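Local coordinates for protein muramidase (Trichobolus zukalii, PDB 6ZMV) that probably hydrolyses the glycosidic bonds between N-acetylmuramic acid and N-acetylglucosamine in peptidoglycan, as a fungal lysozyme of glycoside hydrolase family 25, at residues A[24-29]-A[88-93]; A[115-120]-A[147-152]; A[177-182]-A[189-194]. One frame throughout, in Å; residues are numbered along the deposited sequence. Where two conformers were deposited one is given.

Interaction 1: A[24-29]-A[88-93]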
ATOM      1  N   ALA A  24      10.863  -0.120  14.261  1.00  5.99           N
ATOM      2  CA  ALA A  24       9.795   0.130  13.279  1.00  5.53           C
ATOM      3  C   ALA A  24       9.135   1.458  13.615  1.00  4.74           C
ATOM      4  O   ALA A  24       8.850   1.734  14.804  1.00  5.36           O
ATOM      5  CB  ALA A  24       8.741  -0.956  13.239  1.00  6.63           C
ATOM      6  N   ARG A  25       8.808   2.240  12.579  1.00  4.42           N
ATOM      7  CA  ARG A  25       8.076   3.485  12.747  1.00  4.36           C
ATOM      8  C   ARG A  25       6.746   3.519  11.998  1.00  3.62           C
ATOM      9  O   ARG A  25       5.993   4.475  12.226  1.00  4.54           O
ATOM     10  CB  ARG A  25       8.964   4.696  12.473  1.00  5.31           C
ATOM     11  CG  ARG A  25      10.108   4.808  13.460  1.00  6.02           C
ATOM     12  CD  ARG A  25       9.693   5.266  14.831  1.00  6.91           C
ATOM     13  NE  ARG A  25      10.747   5.379  15.818  1.00  8.36           N
ATOM     14  CZ  ARG A  25      11.123   4.402  16.612  1.00  7.91           C
ATOM     15  NH1 ARG A  25      12.059   4.579  17.543  1.00 11.39           N
ATOM     16  NH2 ARG A  25      10.616   3.208  16.472  1.00  6.85           N
ATOM     17  N   PHE A  26       6.502   2.584  11.084  1.00  3.50           N
ATOM     18  CA  PHE A  26       5.219   2.569  10.385  1.00  3.90           C
ATOM     19  C   PHE A  26       4.822   1.140  10.102  1.00  3.67           C
ATOM     20  O   PHE A  26       5.668   0.219  10.060  1.00  3.21           O
ATOM     21  CB  PHE A  26       5.253   3.414   9.091  1.00  3.53           C
ATOM     22  CG  PHE A  26       6.127   2.830   8.001  1.00  3.66           C
ATOM     23  CD1 PHE A  26       7.467   3.065   7.987  1.00  3.76           C
ATOM     24  CD2 PHE A  26       5.624   2.012   6.986  1.00  5.20           C
ATOM     25  CE1 PHE A  26       8.298   2.534   7.010  1.00  4.38           C
ATOM     26  CE2 PHE A  26       6.440   1.420   6.038  1.00  4.58           C
ATOM     27  CZ  PHE A  26       7.789   1.719   6.029  1.00  4.81           C
ATOM     28  N   VAL A  27       3.526   0.962   9.900  1.00  3.57           N
ATOM     29  CA  VAL A  27       2.967  -0.340   9.477  1.00  3.55           C
ATOM     30  C   VAL A  27       1.824  -0.088   8.523  1.00  3.16           C
ATOM     31  O   VAL A  27       1.054   0.850   8.713  1.00  4.54           O
ATOM     32  CB  VAL A  27       2.542  -1.192  10.699  1.00  3.32           C
ATOM     33  CG1 VAL A  27       1.475  -0.479  11.524  1.00  4.49           C
ATOM     34  CG2 VAL A  27       2.150  -2.585  10.276  1.00  3.85           C
ATOM     35  N   ILE A  28       1.772  -0.938   7.515  1.00  3.31           N
ATOM     36  CA  ILE A  28       0.683  -0.895   6.518  1.00  3.61           C
ATOM     37  C   ILE A  28      -0.127  -2.178   6.715  1.00  3.12           C
ATOM     38  O   ILE A  28       0.433  -3.245   6.827  1.00  3.41           O
ATOM     39  CB  ILE A  28       1.200  -0.754   5.064  1.00  4.88           C
ATOM     40  CG1 ILE A  28       2.362   0.199   4.951  1.00  6.58           C
ATOM     41  CG2 ILE A  28       0.072  -0.394   4.133  1.00  5.01           C
ATOM     42  CD1 ILE A  28       2.998   0.321   3.591  1.00  8.83           C
ATOM     43  N   ILE A  29      -1.439  -2.015   6.854  1.00  2.41           N
ATOM     44  CA  ILE A  29      -2.352  -3.064   7.363  1.00  3.02           C
ATOM     45  C   ILE A  29      -3.449  -3.413   6.369  1.00  3.31           C
ATOM     46  O   ILE A  29      -4.142  -2.499   5.894  1.00  3.80           O
ATOM     47  CB  ILE A  29      -2.971  -2.586   8.688  1.00  3.87           C
ATOM     48  CG1 ILE A  29      -1.925  -2.219   9.717  1.00  4.04           C
ATOM     49  CG2 ILE A  29      -3.932  -3.630   9.201  1.00  4.40           C
ATOM     50  CD1 ILE A  29      -2.482  -1.403  10.822  1.00  5.21           C
ATOM     51  N   ILE A  88      -0.503  10.757  11.903  1.00  5.05           N
ATOM     52  CA  ILE A  88      -0.122   9.355  12.140  1.00  4.88           C
ATOM     53  C   ILE A  88      -0.788   8.447  11.114  1.00  4.02           C
ATOM     54  O   ILE A  88      -0.647   7.228  11.237  1.00  5.03           O
ATOM     55  CB  ILE A  88      -0.442   8.885  13.567  1.00  6.32           C
ATOM     56  CG1 ILE A  88      -1.948   8.921  13.819  1.00  6.36           C
ATOM     57  CG2 ILE A  88       0.368   9.652  14.601  1.00  6.35           C
ATOM     58  CD1 ILE A  88      -2.361   8.217  15.105  1.00  8.27           C
ATOM     59  N   THR A  89      -1.298   8.967  10.030  1.00  4.47           N
ATOM     60  CA  THR A  89      -2.028   8.168   9.042  1.00  4.31           C
ATOM     61  C   THR A  89      -1.381   8.263   7.657  1.00  3.67           C
ATOM     62  O   THR A  89      -1.227   9.322   7.099  1.00  4.55           O
ATOM     63  CB  THR A  89      -3.500   8.543   8.949  1.00  4.70           C
ATOM     64  OG1 THR A  89      -4.056   8.650  10.252  1.00  5.43           O
ATOM     65  CG2 THR A  89      -4.296   7.505   8.190  1.00  4.20           C
ATOM     66  N   LEU A  90      -0.966   7.111   7.126  1.00  4.41           N
ATOM     67  CA  LEU A  90      -0.486   7.044   5.757  1.00  4.04           C
ATOM     68  C   LEU A  90      -1.646   7.134   4.788  1.00  4.16           C
ATOM     69  O   LEU A  90      -2.731   6.616   5.087  1.00  4.80           O
ATOM     70  CB  LEU A  90       0.245   5.733   5.496  1.00  4.64           C
ATOM     71  CG  LEU A  90       1.561   5.559   6.259  1.00  7.59           C
ATOM     72  CD1 LEU A  90       2.111   4.145   6.065  1.00 10.34           C
ATOM     73  CD2 LEU A  90       2.552   6.589   5.780  1.00 10.88           C
ATOM     74  N   PRO A  91      -1.441   7.697   3.596  1.00  4.68           N
ATOM     75  CA  PRO A  91      -2.468   7.545   2.579  1.00  4.96           C
ATOM     76  C   PRO A  91      -2.664   6.058   2.326  1.00  3.80           C
ATOM     77  O   PRO A  91      -1.722   5.276   2.326  1.00  4.44           O
ATOM     78  CB  PRO A  91      -1.896   8.263   1.347  1.00  6.47           C
ATOM     79  CG  PRO A  91      -0.388   8.351   1.602  1.00  8.71           C
ATOM     80  CD  PRO A  91      -0.223   8.355   3.103  1.00  5.96           C
ATOM     81  N   GLY A  92      -3.896   5.672   2.011  1.00  3.33           N
ATOM     82  CA  GLY A  92      -4.191   4.280   1.740  1.00  3.93           C
ATOM     83  C   GLY A  92      -3.374   3.757   0.565  1.00  3.61           C
ATOM     84  O   GLY A  92      -3.045   4.514  -0.352  1.00  4.44           O
ATOM     85  N   MET A  93      -3.073   2.461   0.574  1.00  3.33           N
ATOM     86  CA  MET A  93      -2.225   1.810  -0.452  1.00  3.52           C
ATOM     87  C   MET A  93      -3.059   0.851  -1.315  1.00  3.16           C
ATOM     88  O   MET A  93      -3.753  -0.035  -0.777  1.00  4.02           O
ATOM     89  CB  MET A  93      -1.043   1.099   0.229  1.00  3.62           C
ATOM     90  CG  MET A  93      -0.119   0.477  -0.758  1.00  5.42           C
ATOM     91  SD  MET A  93       1.309  -0.302   0.071  1.00  6.11           S
ATOM     92  CE  MET A  93       0.676  -1.940   0.339  1.00  7.66           C
TER

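Interaction 2: A[115-120]-A[147-152]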
ATOM      1  N   TRP A 115      -8.549   1.080 -15.019  1.00  5.67           N
ATOM      2  CA  TRP A 115      -9.087   0.553 -13.746  1.00  4.86           C
ATOM      3  C   TRP A 115      -8.326   1.224 -12.582  1.00  4.42           C
ATOM      4  O   TRP A 115      -8.947   1.734 -11.638  1.00  4.66           O
ATOM      5  CB  TRP A 115      -8.868  -0.963 -13.665  1.00  5.06           C
ATOM      6  CG  TRP A 115      -9.533  -1.606 -12.505  1.00  5.92           C
ATOM      7  CD1 TRP A 115     -10.760  -2.177 -12.559  1.00  5.85           C
ATOM      8  CD2 TRP A 115      -9.088  -1.694 -11.134  1.00  5.80           C
ATOM      9  NE1 TRP A 115     -11.111  -2.632 -11.308  1.00  6.20           N
ATOM     10  CE2 TRP A 115     -10.128  -2.311 -10.400  1.00  6.82           C
ATOM     11  CE3 TRP A 115      -7.956  -1.284 -10.461  1.00  5.59           C
ATOM     12  CZ2 TRP A 115     -10.015  -2.583  -9.041  1.00  7.71           C
ATOM     13  CZ3 TRP A 115      -7.843  -1.517  -9.126  1.00  6.21           C
ATOM     14  CH2 TRP A 115      -8.883  -2.117  -8.417  1.00  6.89           C
ATOM     15  N   ILE A 116      -7.003   1.273 -12.660  1.00  3.98           N
ATOM     16  CA  ILE A 116      -6.219   1.930 -11.590  1.00  4.23           C
ATOM     17  C   ILE A 116      -6.572   3.410 -11.528  1.00  4.70           C
ATOM     18  O   ILE A 116      -6.705   3.950 -10.456  1.00  5.14           O
ATOM     19  CB  ILE A 116      -4.735   1.708 -11.813  1.00  4.56           C
ATOM     20  CG1 ILE A 116      -4.376   0.232 -11.708  1.00  5.65           C
ATOM     21  CG2 ILE A 116      -3.891   2.540 -10.845  1.00  5.20           C
ATOM     22  CD1 ILE A 116      -2.956  -0.115 -12.175  1.00  5.90           C
ATOM     23  N   SER A 117      -6.732   4.068 -12.664  0.70  4.94           N
ATOM     24  CA  SER A 117      -7.105   5.506 -12.702  0.70  6.32           C
ATOM     25  C   SER A 117      -8.388   5.724 -11.931  0.70  5.32           C
ATOM     26  O   SER A 117      -8.555   6.662 -11.175  0.70  6.50           O
ATOM     27  CB  SER A 117      -7.280   6.020 -14.111  0.70  8.66           C
ATOM     28  OG  SER A 117      -6.084   5.990 -14.831  0.70 14.90           O
ATOM     29  N   ASP A 118      -9.360   4.868 -12.187  0.50  5.58           N
ATOM     30  CA  ASP A 118     -10.668   5.030 -11.522  0.50  5.69           C
ATOM     31  C   ASP A 118     -10.509   4.816 -10.015  0.50  4.75           C
ATOM     32  O   ASP A 118     -11.089   5.588  -9.246  0.50  6.00           O
ATOM     33  CB  ASP A 118     -11.684   4.028 -12.070  0.50  6.48           C
ATOM     34  CG  ASP A 118     -12.282   4.312 -13.430  0.50  7.27           C
ATOM     35  OD1 ASP A 118     -12.050   5.379 -13.931  0.50  9.63           O
ATOM     36  OD2 ASP A 118     -12.931   3.376 -13.960  0.50  9.23           O
ATOM     37  N   PHE A 119      -9.740   3.814  -9.596  1.00  4.21           N
ATOM     38  CA  PHE A 119      -9.490   3.625  -8.160  1.00  4.03           C
ATOM     39  C   PHE A 119      -8.823   4.861  -7.597  1.00  3.62           C
ATOM     40  O   PHE A 119      -9.263   5.397  -6.544  1.00  4.14           O
ATOM     41  CB  PHE A 119      -8.657   2.380  -7.902  1.00  4.18           C
ATOM     42  CG  PHE A 119      -8.489   2.063  -6.432  1.00  3.82           C
ATOM     43  CD1 PHE A 119      -7.608   2.807  -5.646  1.00  4.25           C
ATOM     44  CD2 PHE A 119      -9.218   1.050  -5.839  1.00  3.91           C
ATOM     45  CE1 PHE A 119      -7.486   2.534  -4.299  1.00  4.43           C
ATOM     46  CE2 PHE A 119      -9.131   0.791  -4.490  1.00  4.49           C
ATOM     47  CZ  PHE A 119      -8.233   1.514  -3.722  1.00  4.05           C
ATOM     48  N   VAL A 120      -7.727   5.277  -8.233  0.50  3.79           N
ATOM     49  CA  VAL A 120      -6.864   6.372  -7.715  0.50  4.80           C
ATOM     50  C   VAL A 120      -7.647   7.683  -7.572  0.50  5.02           C
ATOM     51  O   VAL A 120      -7.540   8.355  -6.519  0.50  5.12           O
ATOM     52  CB  VAL A 120      -5.649   6.531  -8.645  0.50  5.54           C
ATOM     53  CG1 VAL A 120      -4.971   7.883  -8.531  0.50  5.92           C
ATOM     54  CG2 VAL A 120      -4.664   5.389  -8.495  0.50  5.62           C
ATOM     55  N   SER A 147       3.303   2.007 -17.533  1.00  6.40           N
ATOM     56  CA  SER A 147       2.636   3.306 -17.539  1.00  6.08           C
ATOM     57  C   SER A 147       3.298   4.308 -16.602  1.00  5.50           C
ATOM     58  O   SER A 147       3.518   3.975 -15.463  1.00  6.28           O
ATOM     59  CB  SER A 147       1.169   3.159 -17.209  1.00  6.59           C
ATOM     60  OG  SER A 147       0.490   4.403 -17.156  1.00  8.10           O
ATOM     61  N   ASN A 148       3.384   5.542 -17.078  1.00  7.22           N
ATOM     62  CA  ASN A 148       3.846   6.655 -16.254  1.00  7.63           C
ATOM     63  C   ASN A 148       2.700   7.522 -15.769  1.00  6.18           C
ATOM     64  O   ASN A 148       2.947   8.566 -15.175  1.00  7.96           O
ATOM     65  CB  ASN A 148       4.910   7.486 -16.963  1.00  8.79           C
ATOM     66  CG  ASN A 148       4.411   8.272 -18.125  1.00 13.04           C
ATOM     67  OD1 ASN A 148       3.230   8.268 -18.373  1.00 15.24           O
ATOM     68  ND2 ASN A 148       5.302   9.000 -18.781  1.00 19.31           N
ATOM     69  N   LYS A 149       1.443   7.079 -15.926  1.00  6.17           N
ATOM     70  CA  LYS A 149       0.307   7.948 -15.627  1.00  7.47           C
ATOM     71  C   LYS A 149       0.243   8.421 -14.165  1.00  7.48           C
ATOM     72  O   LYS A 149      -0.368   9.482 -13.911  1.00  8.86           O
ATOM     73  CB  LYS A 149      -0.987   7.218 -15.974  1.00  7.92           C
ATOM     74  CG  LYS A 149      -2.261   8.051 -15.852  1.00 11.93           C
ATOM     75  CD  LYS A 149      -3.488   7.453 -16.503  1.00 15.16           C
ATOM     76  CE  LYS A 149      -4.631   8.458 -16.426  1.00 21.49           C
ATOM     77  NZ  LYS A 149      -5.884   7.885 -16.912  1.00 26.45           N
ATOM     78  N   PHE A 150       0.767   7.646 -13.246  1.00  6.57           N
ATOM     79  CA  PHE A 150       0.613   7.882 -11.781  1.00  5.40           C
ATOM     80  C   PHE A 150       1.884   8.426 -11.144  1.00  5.18           C
ATOM     81  O   PHE A 150       1.903   8.647  -9.941  1.00  6.29           O
ATOM     82  CB  PHE A 150       0.108   6.609 -11.108  1.00  5.75           C
ATOM     83  CG  PHE A 150      -1.085   6.007 -11.819  1.00  5.84           C
ATOM     84  CD1 PHE A 150      -2.304   6.649 -11.877  1.00  5.84           C
ATOM     85  CD2 PHE A 150      -0.920   4.870 -12.564  1.00  6.78           C
ATOM     86  CE1 PHE A 150      -3.341   6.128 -12.616  1.00  6.63           C
ATOM     87  CE2 PHE A 150      -1.960   4.351 -13.337  1.00  7.31           C
ATOM     88  CZ  PHE A 150      -3.169   4.993 -13.359  1.00  6.67           C
ATOM     89  N   ALA A 151       2.929   8.584 -11.942  1.00  5.65           N
ATOM     90  CA  ALA A 151       4.298   8.860 -11.450  1.00  6.63           C
ATOM     91  C   ALA A 151       4.390  10.210 -10.763  1.00  7.09           C
ATOM     92  O   ALA A 151       5.299  10.318  -9.939  1.00 10.68           O
ATOM     93  CB  ALA A 151       5.276   8.739 -12.546  1.00  7.36           C
ATOM     94  N   THR A 152       3.504  11.157 -11.057  1.00  7.94           N
ATOM     95  CA  THR A 152       3.552  12.486 -10.441  1.00  9.02           C
ATOM     96  C   THR A 152       2.545  12.688  -9.323  1.00  8.84           C
ATOM     97  O   THR A 152       2.603  13.695  -8.691  1.00 13.28           O
ATOM     98  CB  THR A 152       3.392  13.614 -11.473  1.00 11.75           C
ATOM     99  OG1 THR A 152       2.097  13.525 -12.063  1.00 14.28           O
ATOM    100  CG2 THR A 152       4.415  13.530 -12.586  1.00 16.08           C
TER

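Interaction 3: A[177-182]-A[189-194]. With GOL (glycerol), chain D.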
ATOM      1  N   ILE A 177       8.414   3.830  -0.622  1.00  3.66           N
ATOM      2  CA  ILE A 177       8.631   2.703   0.303  1.00  3.29           C
ATOM      3  C   ILE A 177       9.141   1.547  -0.540  1.00  3.29           C
ATOM      4  O   ILE A 177       8.635   1.324  -1.642  1.00  3.59           O
ATOM      5  CB  ILE A 177       7.369   2.372   1.132  1.00  3.54           C
ATOM      6  CG1 ILE A 177       6.921   3.552   1.997  1.00  4.42           C
ATOM      7  CG2 ILE A 177       7.538   1.093   1.954  1.00  3.82           C
ATOM      8  CD1 ILE A 177       5.512   3.465   2.533  1.00  5.75           C
ATOM      9  N   TRP A 178      10.082   0.789  -0.002  1.00  3.83           N
ATOM     10  CA  TRP A 178      10.593  -0.467  -0.557  1.00  4.21           C
ATOM     11  C   TRP A 178      10.172  -1.624   0.331  1.00  4.33           C
ATOM     12  O   TRP A 178      10.542  -1.641   1.516  1.00  4.95           O
ATOM     13  CB  TRP A 178      12.102  -0.337  -0.627  1.00  4.61           C
ATOM     14  CG  TRP A 178      12.867  -1.513  -1.117  1.00  4.85           C
ATOM     15  CD1 TRP A 178      12.457  -2.568  -1.861  1.00  5.64           C
ATOM     16  CD2 TRP A 178      14.249  -1.748  -0.861  1.00  5.63           C
ATOM     17  NE1 TRP A 178      13.490  -3.427  -2.128  1.00  5.96           N
ATOM     18  CE2 TRP A 178      14.615  -2.948  -1.513  1.00  5.84           C
ATOM     19  CE3 TRP A 178      15.220  -1.055  -0.121  1.00  8.98           C
ATOM     20  CZ2 TRP A 178      15.896  -3.488  -1.392  1.00  8.28           C
ATOM     21  CZ3 TRP A 178      16.504  -1.550  -0.087  1.00 10.49           C
ATOM     22  CH2 TRP A 178      16.844  -2.740  -0.731  1.00 10.87           C
ATOM     23  N   GLN A 179       9.474  -2.586  -0.206  1.00  4.30           N
ATOM     24  CA  GLN A 179       9.174  -3.858   0.460  1.00  4.37           C
ATOM     25  C   GLN A 179      10.299  -4.800   0.074  1.00  4.45           C
ATOM     26  O   GLN A 179      10.357  -5.245  -1.083  1.00  4.88           O
ATOM     27  CB  GLN A 179       7.799  -4.396   0.107  1.00  4.17           C
ATOM     28  CG  GLN A 179       7.416  -5.572   0.986  1.00  4.20           C
ATOM     29  CD  GLN A 179       6.190  -6.299   0.450  1.00  4.79           C
ATOM     30  OE1 GLN A 179       6.274  -6.926  -0.634  1.00  5.88           O
ATOM     31  NE2 GLN A 179       5.095  -6.104   1.144  1.00  6.14           N
ATOM     32  N   PHE A 180      11.185  -5.095   0.998  1.00  4.60           N
ATOM     33  CA  PHE A 180      12.468  -5.772   0.638  1.00  4.98           C
ATOM     34  C   PHE A 180      12.568  -7.225   1.090  1.00  5.41           C
ATOM     35  O   PHE A 180      13.488  -7.886   0.650  1.00  6.82           O
ATOM     36  CB  PHE A 180      13.655  -4.987   1.168  1.00  5.81           C
ATOM     37  CG  PHE A 180      13.714  -4.830   2.662  1.00  5.17           C
ATOM     38  CD1 PHE A 180      14.402  -5.785   3.416  1.00  5.82           C
ATOM     39  CD2 PHE A 180      13.171  -3.726   3.329  1.00  6.10           C
ATOM     40  CE1 PHE A 180      14.531  -5.615   4.781  1.00  6.21           C
ATOM     41  CE2 PHE A 180      13.329  -3.558   4.696  1.00  6.22           C
ATOM     42  CZ  PHE A 180      13.983  -4.505   5.416  1.00  5.50           C
ATOM     43  N   ASN A 181      11.597  -7.731   1.866  1.00  5.69           N
ATOM     44  CA  ASN A 181      11.504  -9.176   2.138  1.00  6.49           C
ATOM     45  C   ASN A 181      10.113  -9.499   2.685  1.00  5.67           C
ATOM     46  O   ASN A 181       9.310  -8.598   2.961  1.00  5.24           O
ATOM     47  CB  ASN A 181      12.653  -9.672   3.006  1.00  7.77           C
ATOM     48  CG  ASN A 181      12.625  -9.313   4.470  1.00  7.20           C
ATOM     49  OD1 ASN A 181      13.668  -9.018   5.088  1.00 12.29           O
ATOM     50  ND2 ASN A 181      11.473  -9.345   5.058  1.00  3.88           N
ATOM     51  N   ASP A 182       9.819 -10.788   2.734  1.00  6.83           N
ATOM     52  CA  ASP A 182       8.520 -11.297   3.191  1.00  7.25           C
ATOM     53  C   ASP A 182       8.676 -11.957   4.552  1.00  7.60           C
ATOM     54  O   ASP A 182       7.878 -12.846   4.852  1.00  9.22           O
ATOM     55  CB  ASP A 182       7.864 -12.185   2.134  1.00  8.95           C
ATOM     56  CG  ASP A 182       8.657 -13.406   1.735  1.00 13.51           C
ATOM     57  OD1 ASP A 182       9.740 -13.581   2.263  1.00 14.36           O
ATOM     58  OD2 ASP A 182       8.146 -14.169   0.859  1.00 19.03           O
ATOM     59  N   ASP A 189       5.678  -8.622   6.155  1.00  4.42           N
ATOM     60  CA  ASP A 189       6.743  -8.252   5.199  1.00  4.47           C
ATOM     61  C   ASP A 189       7.506  -7.060   5.731  1.00  4.65           C
ATOM     62  O   ASP A 189       6.934  -6.221   6.441  1.00  4.53           O
ATOM     63  CB  ASP A 189       6.146  -7.921   3.839  1.00  5.91           C
ATOM     64  CG  ASP A 189       5.212  -8.993   3.317  1.00  7.65           C
ATOM     65  OD1 ASP A 189       5.608 -10.149   3.310  1.00  9.80           O
ATOM     66  OD2 ASP A 189       3.982  -8.652   3.041  1.00  9.33           O
ATOM     67  N   SER A 190       8.772  -6.956   5.358  0.70  4.31           N
ATOM     68  CA  SER A 190       9.643  -5.848   5.799  0.70  3.58           C
ATOM     69  C   SER A 190       9.560  -4.713   4.795  0.70  4.42           C
ATOM     70  O   SER A 190       9.716  -4.939   3.570  0.70  5.31           O
ATOM     71  CB  SER A 190      11.068  -6.303   5.884  0.70  3.15           C
ATOM     72  OG  SER A 190      11.228  -7.356   6.841  0.70  2.65           O
ATOM     73  N   ASP A 191       9.466  -3.495   5.295  1.00  4.51           N
ATOM     74  CA  ASP A 191       9.426  -2.283   4.473  1.00  3.91           C
ATOM     75  C   ASP A 191      10.467  -1.260   4.952  1.00  4.49           C
ATOM     76  O   ASP A 191      10.829  -1.234   6.104  1.00  5.00           O
ATOM     77  CB  ASP A 191       8.035  -1.658   4.480  1.00  5.16           C
ATOM     78  CG  ASP A 191       6.973  -2.574   3.909  1.00  5.92           C
ATOM     79  OD1 ASP A 191       6.975  -2.787   2.690  1.00  6.91           O
ATOM     80  OD2 ASP A 191       6.151  -3.100   4.695  1.00  7.43           O
ATOM     81  N   SER A 192      10.877  -0.406   4.022  1.00  4.22           N
ATOM     82  CA  SER A 192      11.784   0.713   4.332  1.00  4.14           C
ATOM     83  C   SER A 192      11.316   1.979   3.611  1.00  3.15           C
ATOM     84  O   SER A 192      11.163   1.955   2.370  1.00  4.17           O
ATOM     85  CB  SER A 192      13.197   0.369   3.888  1.00  5.96           C
ATOM     86  OG  SER A 192      14.116   1.384   4.257  1.00  7.99           O
ATOM     87  N   PHE A 193      11.071   3.015   4.375  1.00  3.72           N
ATOM     88  CA  PHE A 193      10.707   4.299   3.787  1.00  3.62           C
ATOM     89  C   PHE A 193      11.966   5.030   3.323  1.00  4.53           C
ATOM     90  O   PHE A 193      12.975   5.037   4.019  1.00  4.95           O
ATOM     91  CB  PHE A 193       9.947   5.114   4.815  1.00  4.27           C
ATOM     92  CG  PHE A 193       9.753   6.555   4.441  1.00  4.12           C
ATOM     93  CD1 PHE A 193       8.741   6.917   3.566  1.00  5.64           C
ATOM     94  CD2 PHE A 193      10.632   7.528   4.903  1.00  4.54           C
ATOM     95  CE1 PHE A 193       8.578   8.223   3.161  1.00  6.56           C
ATOM     96  CE2 PHE A 193      10.497   8.841   4.462  1.00  4.74           C
ATOM     97  CZ  PHE A 193       9.455   9.179   3.632  1.00  5.44           C
ATOM     98  N   ASN A 194      11.837   5.658   2.169  1.00  3.33           N
ATOM     99  CA  ASN A 194      12.948   6.382   1.497  1.00  4.32           C
ATOM    100  C   ASN A 194      13.123   7.801   2.051  1.00  4.54           C
ATOM    101  O   ASN A 194      12.576   8.769   1.533  1.00  7.84           O
ATOM    102  CB  ASN A 194      12.634   6.367   0.018  1.00  3.99           C
ATOM    103  CG  ASN A 194      13.750   6.874  -0.866  1.00  4.06           C
ATOM    104  OD1 ASN A 194      14.641   7.542  -0.364  1.00  9.61           O
ATOM    105  ND2 ASN A 194      13.712   6.652  -2.160  1.00  4.41           N
TER
HETATM  106  C1  GOL D 302       1.282  -5.736   1.132  1.00 28.10           C
HETATM  107  O1  GOL D 302       2.423  -4.911   1.047  1.00 35.47           O
HETATM  108  C2  GOL D 302       1.401  -6.799   0.084  1.00 23.80           C
HETATM  109  O2  GOL D 302       2.633  -7.502   0.250  1.00 19.40           O
HETATM  110  C3  GOL D 302       0.264  -7.773   0.116  1.00 23.12           C
HETATM  111  O3  GOL D 302       0.701  -8.984  -0.463  1.00 27.54           O
HETATM  112  O   HOH W   1       4.997 -12.838   5.235  1.00 22.36           O

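Interaction 1: A[24-29]-A[88-93]
I28 and M93 mark the nearest approach of the two backbones, and even there their CA atoms are 8.0 Å apart. No hydrogen bond joins the segments; the contact is apolar and carried almost wholly by side chains. Strand 26-33 supplies one side from F26 to I28, while 88-93 is an irregular run that leads into strand 93-95. Both M93 and I28 also touch Y59 of strand 55-61, which lies between strands 26-33 and 93-95 in the sheet and pairs in parallel with each. This is the parallel-stranded part of a barrel of the TIM-barrel clan, to which family 25 belongs. Along the strand, F26 and I28 turn toward 88-93, whereas V27 between them points away, and its side chain touches A49 of helix 42-51. The M93 chain is extended as far as SD and then bends (chi3 90°), which spreads its end over two branches of I28. SD lies 4.0 Å from I28 CD1, and the methyl CE sits 4.1 Å from I28 CG2, the two side chains crossing at about a right angle. L90 works with a single branch. Its CD1 is 4.1 Å from I28 CG1, again with the chains crossing, and also 4.2 Å from CD2 of the F26 ring, which it meets obliquely. One methyl thus fills the angle between two residues of the same strand. L90 also packs on I55, at the start of strand 55-61. Just before M93, the backbone N of G92 hydrogen-bonds to Y123 OH, fixing the run to helix 109-127.

Interaction 2: A[115-120]-A[147-152]
F150 is sandwiched between a helix residue and its own predecessor: I116 CG2 lies over one face of the ring, and CB of K149 covers the opposite face, 3.9 Å above its centre. The I116 methyl is off toward the rim, 3.6 Å from F150 CZ, and makes a CH-pi contact whose direction is 24° off the ring normal. V120, in the one of its two conformers given, adds a looser touch further along the helix, its CG2 4.3 Å from F150 CD1 and oblique to the ring. K149 does a second job. With CG anti to the backbone N (chi1 -174°) and the rest of the chain stretched out, it runs past the ring to put NZ 2.8 Å from S117 OG, to which, in the modelled conformer of S117, one of two, it donates a hydrogen bond. In that conformer OG also sits at the ring edge, 3.4 Å from F150 CZ, and hydrogen-bonds to V113 O one helical turn back, so the hydroxyl links the helix backbone to the ammonium group. The chain around K149 is itself well tied. S147 OG accepts from the backbone N of K149 in an ST turn, at 3.1 Å, and a type I beta turn runs from N148 to A151. Replacing F150 by an alanine would probably leave I116 CG2 and K149 CB without the ring that separates them and open a gap toward I133 and W140. In the fold, the ring fills the space between helix 109-127 and the loop following helix 137-144. I133 of strand 132-136 touches I116, V120 and F150 from the sheet side, while W140 of helix 137-144 packs against both I116 and F150.

Interaction 3: A[177-182]-A[189-194]
Q179 and D191 form a non-hydrogen-bonded pair in an antiparallel beta hairpin, strands 177-181 and 189-193, which completes the barrel sheet: the first strand runs parallel to 156-159, the second antiparallel to 2-7. The strand directions differ by 151°. W178 and S192 form a hydrogen-bonded pair, with W178 N to S192 O at 2.9 Å and S192 N to W178 O at 2.8 Å. Beyond Q179 the register slips by one at a beta bulge, where S190 faces both F180 and N181: F180 N donates to S190 O at 3.0 Å, and S190 N donates to N181 O, also at 3.0 Å. The F180 side chain folds back over the partner strand, its CG set between the backbone N and the carbonyl carbon (chi1 61°). This lays one ring face on CB of S190 in a CH-pi contact, while CB of F180 sits over one face of the W178 indole, toward its rim. Nearer the start of the hairpin, I177 CG1 meets the edge of the F193 ring, 4.1 Å from CD1. On the same face as I177 and F193, the next pair, Q179 and D191, turns polar. Q179 OE1 hydrogen-bonds to Y134 OH and Y161 OH, which fixes the amide, and NE2 is given to D6 OD2 and to O2 of a glycerol, probably from the crystallisation liquor, the latter at 3.0 Å and nearly straight (170°). The glycerol O2 in turn makes a weak bond to D189 OD2 at 3.3 Å. An amide fixed by two tyrosines and D6, with D189 and D191 nearby and a polyol held by Q179, E97 and, weakly, D189, is consistent with the sugar-binding active-site pocket of a family 25 hydrolase.

Interactions 1 and 3 belong to one curled sheet and touch inside the barrel it forms, with centres 12 Å apart. F26 is the shared piece: its CZ lies 3.7 Å from D191 CB and its CE1 3.8 Å from F193 CB, and further along I28 CD1 meets I177 CD1 at 4.2 Å. The glycerol of interaction 3 also touches interaction 1, its O1 lying 3.5 Å from M93 CE, so the M93 end of that contact borders the probable substrate pocket. Interaction 2 stands apart, on the helical outside, about 20 Å between centres from interaction 1 and 22 Å from interaction 3. Its nearest atoms are about 6 Å and 12 Å away respectively.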